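PDB 3O1I: periplasmic protein TorT from Vibrio parahaemolyticus, which probably acts as a periplasmic solute-binding protein in the sensing of trimethylamine N-oxide. Local coordinates for residues S134-I139 with D166-D171. Numbering follows the deposited sequence.
Sequences SGKTNI and DIHIVD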
loop_
_atom_site.group_PDB
_atom_site.type_symbol
_atom_site.label_atom_id
_atom_site.label_comp_id
_atom_site.label_asym_id
_atom_site.label_seq_id
_atom_site.Cartn_x
_atom_site.Cartn_y
_atom_site.Cartn_z
ATOM N N SER D 134 -18.790 -18.026 -46.335
ATOM C CA SER D 134 -17.587 -18.761 -45.966
ATOM C C SER D 134 -17.844 -19.712 -44.788
ATOM O O SER D 134 -17.197 -20.758 -44.667
ATOM C CB SER D 134 -16.462 -17.780 -45.620
ATOM O OG SER D 134 -15.275 -18.469 -45.253
ATOM N N GLY D 135 -18.802 -19.340 -43.938
ATOM C CA GLY D 135 -19.145 -20.142 -42.775
ATOM C C GLY D 135 -19.277 -19.279 -41.532
ATOM O O GLY D 135 -18.302 -18.646 -41.118
ATOM N N LYS D 136 -20.468 -19.246 -40.938
ATOM C CA LYS D 136 -20.707 -18.444 -39.741
ATOM C C LYS D 136 -19.531 -18.460 -38.779
ATOM O O LYS D 136 -19.128 -19.513 -38.292
ATOM C CB LYS D 136 -21.955 -18.929 -39.005
ATOM C CG LYS D 136 -22.133 -18.272 -37.642
ATOM C CD LYS D 136 -23.542 -18.438 -37.103
ATOM C CE LYS D 136 -23.695 -17.714 -35.773
ATOM N NZ LYS D 136 -25.102 -17.748 -35.303
ATOM N N THR D 137 -18.989 -17.280 -38.501
ATOM C CA THR D 137 -17.851 -17.151 -37.605
ATOM C C THR D 137 -18.236 -16.327 -36.378
ATOM O O THR D 137 -18.538 -15.140 -36.491
ATOM C CB THR D 137 -16.666 -16.469 -38.333
ATOM O OG1 THR D 137 -16.344 -17.208 -39.519
ATOM C CG2 THR D 137 -15.439 -16.412 -37.441
ATOM N N ASN D 138 -18.233 -16.960 -35.208
ATOM C CA ASN D 138 -18.578 -16.271 -33.966
ATOM C C ASN D 138 -17.368 -15.527 -33.416
ATOM O O ASN D 138 -16.291 -16.102 -33.234
ATOM C CB ASN D 138 -19.114 -17.262 -32.928
ATOM C CG ASN D 138 -20.476 -17.823 -33.310
ATOM O OD1 ASN D 138 -21.408 -17.071 -33.595
ATOM N ND2 ASN D 138 -20.596 -19.145 -33.318
ATOM N N ILE D 139 -17.556 -14.237 -33.153
ATOM C CA ILE D 139 -16.479 -13.390 -32.661
ATOM C C ILE D 139 -16.842 -12.714 -31.328
ATOM O O ILE D 139 -18.022 -12.531 -31.008
ATOM C CB ILE D 139 -16.135 -12.318 -33.737
ATOM C CG1 ILE D 139 -14.837 -11.599 -33.371
ATOM C CG2 ILE D 139 -17.295 -11.321 -33.875
ATOM C CD1 ILE D 139 -14.495 -10.441 -34.289
ATOM N N ASP D 166 -20.113 -13.240 -43.291
ATOM C CA ASP D 166 -20.514 -14.298 -42.372
ATOM C C ASP D 166 -19.760 -14.273 -41.042
ATOM O O ASP D 166 -19.141 -15.254 -40.628
ATOM C CB ASP D 166 -20.375 -15.661 -43.063
ATOM C CG ASP D 166 -21.728 -16.261 -43.442
ATOM O OD1 ASP D 166 -22.665 -15.491 -43.749
ATOM O OD2 ASP D 166 -21.853 -17.506 -43.436
ATOM N N ILE D 167 -19.835 -13.129 -40.375
ATOM C CA ILE D 167 -19.194 -12.934 -39.088
ATOM C C ILE D 167 -20.268 -12.507 -38.097
ATOM O O ILE D 167 -20.929 -11.487 -38.297
ATOM C CB ILE D 167 -18.096 -11.857 -39.191
ATOM C CG1 ILE D 167 -16.886 -12.451 -39.907
ATOM C CG2 ILE D 167 -17.727 -11.337 -37.813
ATOM C CD1 ILE D 167 -15.794 -11.479 -40.158
ATOM N N HIS D 168 -20.451 -13.304 -37.047
ATOM C CA HIS D 168 -21.449 -13.022 -36.020
ATOM C C HIS D 168 -20.749 -12.593 -34.736
ATOM O O HIS D 168 -19.646 -13.053 -34.439
ATOM C CB HIS D 168 -22.285 -14.277 -35.737
ATOM C CG HIS D 168 -23.434 -14.045 -34.804
ATOM N ND1 HIS D 168 -24.598 -13.424 -35.204
ATOM C CD2 HIS D 168 -23.595 -14.336 -33.491
ATOM C CE1 HIS D 168 -25.427 -13.345 -34.178
ATOM N NE2 HIS D 168 -24.842 -13.890 -33.126
ATOM N N ILE D 169 -21.386 -11.700 -33.985
ATOM C CA ILE D 169 -20.831 -11.246 -32.715
ATOM C C ILE D 169 -21.570 -12.013 -31.617
ATOM O O ILE D 169 -22.791 -11.887 -31.476
ATOM C CB ILE D 169 -21.039 -9.730 -32.503
ATOM C CG1 ILE D 169 -20.499 -8.949 -33.703
ATOM C CG2 ILE D 169 -20.297 -9.273 -31.259
ATOM C CD1 ILE D 169 -20.640 -7.441 -33.564
ATOM N N VAL D 170 -20.839 -12.833 -30.866
ATOM C CA VAL D 170 -21.447 -13.608 -29.792
ATOM C C VAL D 170 -21.911 -12.625 -28.737
ATOM O O VAL D 170 -23.013 -12.740 -28.204
ATOM C CB VAL D 170 -20.443 -14.585 -29.161
ATOM C CG1 VAL D 170 -21.083 -15.315 -27.994
ATOM C CG2 VAL D 170 -19.974 -15.579 -30.203
ATOM N N ASP D 171 -21.053 -11.655 -28.444
ATOM C CA ASP D 171 -21.366 -10.625 -27.474
ATOM C C ASP D 171 -20.212 -9.637 -27.370
ATOM O O ASP D 171 -19.225 -9.726 -28.104
ATOM C CB ASP D 171 -21.656 -11.238 -26.097
ATOM C CG ASP D 171 -22.803 -10.529 -25.369
ATOM O OD1 ASP D 171 -23.021 -10.818 -24.173
ATOM O OD2 ASP D 171 -23.494 -9.688 -25.996
#
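H168 hands its amide hydrogen to the carbonyl oxygen of T137, N to O 2.7 Å, and its own carbonyl oxygen takes the amide of I139, so one residue of the edge strand serves two of its neighbour. This is the hydrogen-bonding pattern of a parallel pair, and it closes the right-handed beta-alpha-beta crossover formed by strand 137-142, helix 152-163 and strand 167-172 in a domain of the periplasmic binding protein fold. Bonds from T137 N to D166 O and from V170 N to I139 O (2.8 Å) extend the pattern at either end. The two faces of the sheet differ sharply. On one, the methyl CG2 of I139 meets CG2 of I167 and CG1 of I169, each at 4.0 Å; CG1 of I139 is anti to the backbone N (chi1 -169°), which turns CG2 to the neighbouring strand. Helix 152-163 covers this side through F158, Y159 and I162. On the other, N138 and H168 run side by side with amide and imidazole planes almost perpendicular, while the extended chain of K136 lies alongside H168, its CE 3.7 Å from CB of the histidine. D166, at the strand entrance, has its carboxylate in a salt bridge with K132. At the start of strand 137-142, the hydroxyl OG1 of T137 donates to the carbonyl oxygen of G135, two residues earlier, at 2.9 Å, nearly in line with that C=O bond.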